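Local coordinates for uncharacterized protein (PDB 4LQZ) that is of unknown function but belongs to the DUF4909 family and adopts a streptavidin-like beta-barrel fold, at residues 24-29 with 75-80; 107-112 with 135-140. All coordinates share one frame; numbering follows the deposited sequence. Where two conformers were deposited one is given.

Contact 1: residues 24-29 with 75-80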
loop_
_atom_site.group_PDB
_atom_site.type_symbol
_atom_site.label_atom_id
_atom_site.label_comp_id
_atom_site.label_asym_id
_atom_site.label_seq_id
_atom_site.Cartn_x
_atom_site.Cartn_y
_atom_site.Cartn_z
ATOM N N ILE A 24 -1.721 9.311 -7.564
ATOM C CA ILE A 24 -1.972 9.169 -6.134
ATOM C C ILE A 24 -2.800 10.335 -5.614
ATOM O O ILE A 24 -2.419 11.501 -5.775
ATOM C CB ILE A 24 -0.662 9.052 -5.316
ATOM C CG1 ILE A 24 0.356 8.100 -5.961
ATOM C CG2 ILE A 24 -0.968 8.640 -3.902
ATOM C CD1 ILE A 24 1.780 8.322 -5.448
ATOM N N GLN A 25 -3.910 10.004 -4.948
ATOM C CA GLN A 25 -4.810 10.985 -4.348
ATOM C C GLN A 25 -5.065 10.650 -2.898
ATOM O O GLN A 25 -5.124 9.479 -2.510
ATOM C CB GLN A 25 -6.135 11.067 -5.112
ATOM C CG GLN A 25 -5.992 11.663 -6.504
ATOM C CD GLN A 25 -7.319 11.799 -7.208
ATOM O OE1 GLN A 25 -8.400 11.691 -6.611
ATOM N NE2 GLN A 25 -7.263 12.056 -8.501
ATOM N N GLN A 26 -5.148 11.687 -2.085
ATOM C CA GLN A 26 -5.444 11.580 -0.659
ATOM C C GLN A 26 -6.166 12.855 -0.268
ATOM O O GLN A 26 -5.687 13.943 -0.591
ATOM C CB GLN A 26 -4.185 11.337 0.167
ATOM C CG GLN A 26 -4.437 10.533 1.439
ATOM C CD GLN A 26 -3.416 10.833 2.520
ATOM O OE1 GLN A 26 -2.899 11.947 2.640
ATOM N NE2 GLN A 26 -3.127 9.854 3.357
ATOM N N HIS A 27 -7.360 12.719 0.317
ATOM C CA HIS A 27 -8.238 13.851 0.677
ATOM C C HIS A 27 -8.552 14.685 -0.598
ATOM O O HIS A 27 -8.419 15.906 -0.611
ATOM C CB HIS A 27 -7.614 14.706 1.809
ATOM C CG HIS A 27 -7.357 13.933 3.068
ATOM N ND1 HIS A 27 -8.352 13.743 4.015
ATOM C CD2 HIS A 27 -6.229 13.326 3.497
ATOM C CE1 HIS A 27 -7.795 13.027 4.981
ATOM N NE2 HIS A 27 -6.525 12.746 4.711
ATOM N N ASN A 28 -8.896 13.979 -1.693
ATOM C CA ASN A 28 -9.293 14.482 -3.024
ATOM C C ASN A 28 -8.206 15.340 -3.708
ATOM O O ASN A 28 -8.494 16.000 -4.716
ATOM C CB ASN A 28 -10.632 15.272 -2.955
ATOM C CG ASN A 28 -11.746 14.569 -2.216
ATOM O OD1 ASN A 28 -11.933 13.354 -2.317
ATOM N ND2 ASN A 28 -12.512 15.327 -1.450
ATOM N N GLU A 29 -6.960 15.296 -3.197
ATOM C CA GLU A 29 -5.853 16.043 -3.776
ATOM C C GLU A 29 -4.812 15.101 -4.330
ATOM O O GLU A 29 -4.459 14.123 -3.672
ATOM C CB GLU A 29 -5.206 16.977 -2.738
ATOM N N ASN A 75 4.103 13.445 0.120
ATOM C CA ASN A 75 3.484 14.222 1.176
ATOM C C ASN A 75 2.026 13.820 1.403
ATOM O O ASN A 75 1.103 14.445 0.875
ATOM C CB ASN A 75 3.617 15.700 0.883
ATOM C CG ASN A 75 3.343 16.563 2.083
ATOM O OD1 ASN A 75 3.196 16.078 3.220
ATOM N ND2 ASN A 75 3.273 17.862 1.848
ATOM N N CYS A 76 1.839 12.778 2.216
ATOM C CA CYS A 76 0.546 12.220 2.589
ATOM C C CYS A 76 0.367 12.325 4.104
ATOM O O CYS A 76 1.349 12.563 4.817
ATOM C CB CYS A 76 0.399 10.777 2.095
ATOM S SG CYS A 76 1.066 9.512 3.209
ATOM N N LYS A 77 -0.892 12.195 4.593
ATOM C CA LYS A 77 -1.211 12.250 6.022
ATOM C C LYS A 77 -0.563 11.054 6.741
ATOM O O LYS A 77 -0.681 9.923 6.266
ATOM C CB LYS A 77 -2.728 12.297 6.260
ATOM C CG LYS A 77 -3.376 13.568 5.717
ATOM C CD LYS A 77 -3.753 14.554 6.802
ATOM C CE LYS A 77 -4.643 15.653 6.278
ATOM N NZ LYS A 77 -3.880 16.738 5.603
ATOM N N PRO A 78 0.180 11.292 7.835
ATOM C CA PRO A 78 0.917 10.195 8.488
ATOM C C PRO A 78 0.089 9.030 9.026
ATOM O O PRO A 78 0.634 7.928 9.117
ATOM C CB PRO A 78 1.632 10.895 9.651
ATOM C CG PRO A 78 0.915 12.177 9.835
ATOM C CD PRO A 78 0.490 12.589 8.482
ATOM N N ASP A 79 -1.202 9.239 9.382
ATOM C CA ASP A 79 -2.004 8.138 9.924
ATOM C C ASP A 79 -2.376 7.098 8.841
ATOM O O ASP A 79 -2.843 6.016 9.183
ATOM C CB ASP A 79 -3.216 8.650 10.700
ATOM C CG ASP A 79 -2.778 9.278 12.022
ATOM O OD1 ASP A 79 -1.571 9.190 12.356
ATOM O OD2 ASP A 79 -3.635 9.836 12.723
ATOM N N PHE A 80 -2.055 7.384 7.569
ATOM C CA PHE A 80 -2.153 6.430 6.461
ATOM C C PHE A 80 -1.244 5.229 6.777
ATOM O O PHE A 80 -1.560 4.094 6.403
ATOM C CB PHE A 80 -1.741 7.093 5.133
ATOM C CG PHE A 80 -1.526 6.106 4.000
ATOM C CD1 PHE A 80 -2.612 5.501 3.369
ATOM C CD2 PHE A 80 -0.242 5.742 3.605
ATOM C CE1 PHE A 80 -2.417 4.539 2.368
ATOM C CE2 PHE A 80 -0.047 4.793 2.592
ATOM C CZ PHE A 80 -1.138 4.200 1.983
#
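Q26, the last residue of strand 21-26, reaches across to the loop at C76 and K77 with its terminal amide, CB and CG serving only to carry it there. CB starts it toward that loop; CG lies anti to the backbone N (chi1 -150°) and the rest of the chain runs extended, which delivers the amide to the far backbone. Q26 CD comes to 3.8 Å from C76 CB. At the end the two branches part company. Q26 OE1 accepts a hydrogen bond from K77 N, 2.8 Å and nearly straight at 173°, with the N-H in the carbonyl plane and on a lone pair. Q26 NE2 lies 3.6 Å from F80 CB, the amide plane standing 78° from the phenyl ring, and gives its hydrogen bond to the backbone O of D136. A buried amide is thus gripped at both ends, which fixes its rotation.

In this streptavidin-like fold the strand ends here in a type I' turn, Q26 to E29, that makes the hairpin to strand 29-36, and the loop between strands 61-66 and 85-88 packs against it. One residue into the turn, the H27 ring meets the aliphatic part of K77: K77 CG approaches H27 NE2 to 3.4 Å, and K77 CE sits over a ring face, 4.1 Å from the centroid of the H27 ring, in a CH-pi contact. H27 NE2 is hydrogen-bonded to D136 OD1.

Contact 2: residues 107-112 with 135-140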
loop_
_atom_site.group_PDB
_atom_site.type_symbol
_atom_site.label_atom_id
_atom_site.label_comp_id
_atom_site.label_asym_id
_atom_site.label_seq_id
_atom_site.Cartn_x
_atom_site.Cartn_y
_atom_site.Cartn_z
ATOM N N HIS A 107 -8.394 1.730 -4.052
ATOM C CA HIS A 107 -8.038 2.220 -2.727
ATOM C C HIS A 107 -6.972 1.360 -2.113
ATOM O O HIS A 107 -6.897 0.145 -2.356
ATOM C CB HIS A 107 -9.249 2.275 -1.748
ATOM C CG HIS A 107 -10.410 3.069 -2.225
ATOM N ND1 HIS A 107 -11.708 2.643 -2.001
ATOM C CD2 HIS A 107 -10.446 4.259 -2.867
ATOM C CE1 HIS A 107 -12.484 3.562 -2.535
ATOM N NE2 HIS A 107 -11.773 4.553 -3.070
ATOM N N LEU A 108 -6.122 2.013 -1.317
ATOM C CA LEU A 108 -5.133 1.381 -0.458
ATOM C C LEU A 108 -5.701 1.611 0.913
ATOM O O LEU A 108 -5.676 2.746 1.388
ATOM C CB LEU A 108 -3.739 1.983 -0.645
ATOM C CG LEU A 108 -3.038 1.704 -1.966
ATOM C CD1 LEU A 108 -1.598 2.166 -1.899
ATOM C CD2 LEU A 108 -3.138 0.216 -2.378
ATOM N N SER A 109 -6.360 0.601 1.484
ATOM C CA SER A 109 -7.023 0.810 2.781
ATOM C C SER A 109 -6.266 0.171 3.912
ATOM O O SER A 109 -5.953 -1.014 3.835
ATOM C CB SER A 109 -8.452 0.283 2.729
ATOM O OG SER A 109 -9.124 0.927 1.659
ATOM N N ALA A 110 -5.974 0.963 4.972
ATOM C CA ALA A 110 -5.278 0.521 6.178
ATOM C C ALA A 110 -6.086 -0.556 6.889
ATOM O O ALA A 110 -7.315 -0.568 6.841
ATOM C CB ALA A 110 -5.010 1.697 7.127
ATOM N N LEU A 111 -5.357 -1.492 7.492
ATOM C CA LEU A 111 -5.866 -2.629 8.238
ATOM C C LEU A 111 -5.654 -2.410 9.721
ATOM O O LEU A 111 -4.833 -1.573 10.099
ATOM C CB LEU A 111 -5.129 -3.910 7.796
ATOM C CG LEU A 111 -5.207 -4.328 6.323
ATOM C CD1 LEU A 111 -4.309 -5.511 6.095
ATOM C CD2 LEU A 111 -6.671 -4.675 5.894
ATOM N N GLN A 112 -6.366 -3.183 10.556
ATOM C CA GLN A 112 -6.243 -3.167 12.010
ATOM C C GLN A 112 -4.893 -3.752 12.391
ATOM O O GLN A 112 -4.487 -4.762 11.806
ATOM C CB GLN A 112 -7.386 -3.965 12.656
ATOM N N ASN A 135 -10.474 7.368 6.735
ATOM C CA ASN A 135 -10.387 8.707 6.151
ATOM C C ASN A 135 -9.007 9.054 5.540
ATOM O O ASN A 135 -8.964 9.896 4.636
ATOM C CB ASN A 135 -10.833 9.766 7.168
ATOM C CG ASN A 135 -12.357 9.872 7.234
ATOM O OD1 ASN A 135 -13.077 9.205 6.487
ATOM N ND2 ASN A 135 -12.890 10.730 8.102
ATOM N N ASP A 136 -7.895 8.404 5.980
ATOM C CA ASP A 136 -6.595 8.710 5.393
ATOM C C ASP A 136 -6.217 7.713 4.301
ATOM O O ASP A 136 -5.051 7.633 3.923
ATOM C CB ASP A 136 -5.488 8.778 6.461
ATOM C CG ASP A 136 -5.712 9.899 7.462
ATOM O OD1 ASP A 136 -5.956 11.052 7.025
ATOM O OD2 ASP A 136 -5.648 9.625 8.672
ATOM N N ARG A 137 -7.197 7.011 3.750
ATOM C CA ARG A 137 -6.926 6.020 2.716
ATOM C C ARG A 137 -6.384 6.668 1.448
ATOM O O ARG A 137 -6.708 7.808 1.104
ATOM C CB ARG A 137 -8.183 5.185 2.390
ATOM C CG ARG A 137 -9.244 5.944 1.619
ATOM C CD ARG A 137 -10.224 5.042 0.923
ATOM N NE ARG A 137 -11.334 5.843 0.432
ATOM C CZ ARG A 137 -12.583 5.416 0.345
ATOM N NH1 ARG A 137 -12.897 4.177 0.706
ATOM N NH2 ARG A 137 -13.541 6.233 -0.075
HETATM N N MSE A 138 -5.549 5.934 0.759
HETATM C CA MSE A 138 -4.992 6.396 -0.497
HETATM C C MSE A 138 -5.899 5.992 -1.643
HETATM O O MSE A 138 -6.442 4.902 -1.612
HETATM C CB MSE A 138 -3.610 5.781 -0.700
HETATM C CG MSE A 138 -2.666 6.666 -1.452
HETATM SE SE MSE A 138 -0.810 6.123 -1.104
HETATM C CE MSE A 138 -0.319 7.485 0.195
ATOM N N THR A 139 -6.016 6.846 -2.671
ATOM C CA THR A 139 -6.775 6.515 -3.883
ATOM C C THR A 139 -5.764 6.459 -5.026
ATOM O O THR A 139 -4.965 7.396 -5.208
ATOM C CB THR A 139 -7.947 7.476 -4.145
ATOM O OG1 THR A 139 -8.915 7.279 -3.125
ATOM C CG2 THR A 139 -8.632 7.231 -5.507
ATOM N N LEU A 140 -5.755 5.352 -5.748
ATOM C CA LEU A 140 -4.894 5.202 -6.926
ATOM C C LEU A 140 -5.785 5.227 -8.161
ATOM O O LEU A 140 -6.778 4.505 -8.193
ATOM C CB LEU A 140 -4.029 3.928 -6.879
ATOM C CG LEU A 140 -3.101 3.687 -5.665
ATOM C CD1 LEU A 140 -2.243 2.470 -5.897
ATOM C CD2 LEU A 140 -2.208 4.874 -5.377
HETATM O O HOH W 1 -11.577 2.299 2.301
#
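L108 and M138 form an antiparallel hydrogen-bonded pair, L108 N to M138 O at 2.9 Å and M138 N to L108 O at a longer 3.3 Å, with H107 and T139 the adjoining non-hydrogen-bonded pair and the short strand axes 158° apart. On the face carrying H107, the guanidinium of R137 stacks face to face on the imidazole: centres 3.6 Å apart, planes 14° from parallel, CZ displaced from the ring centre. R137 CD also sits over the ring, in a CH-pi contact. The arginine has CG between its backbone N and carbonyl carbon (chi1 72°) and then extends to NE, a course that lays the flat group along the ring. T139 OG1 approaches the ring edge, 3.4 Å from H107 CD2. E99 of the adjacent strand 91-100 hydrogen-bonds H107 ND1 through OE1. One water accepts from both R137 NH1 and S109 OG. The face of L108 is apolar: L108 CB lies 3.8 Å from CB of the selenomethionine M138, and L108 CD1 4.1 Å from L140 CD1. Strand 138-142 pairs with 105-110 here and with 21-26 along its other edge, the antiparallel closure of first and last strands expected of a streptavidin-like barrel.

In the fold
From the N terminus, strand 21-26 turns back into 29-36, and the chain runs through 40-44, 48-58 and 61-66 before residues 75-80 return to that first hairpin: contact 1 closes this long excursion. Strands 85-88 and 91-100 follow, then 105-110, after which a long connection without strand or helix brings residues 135-140 back alongside 107-112 as contact 2. The two loops neither nest nor cross; the first is complete before the second begins. Yet their centres lie only 9 Å apart, because strand 138-142 is the sheet neighbour of 21-26: Q25 O and T139 N probably hydrogen-bond, and D136 meets D79 and F80 of the 75-80 loop.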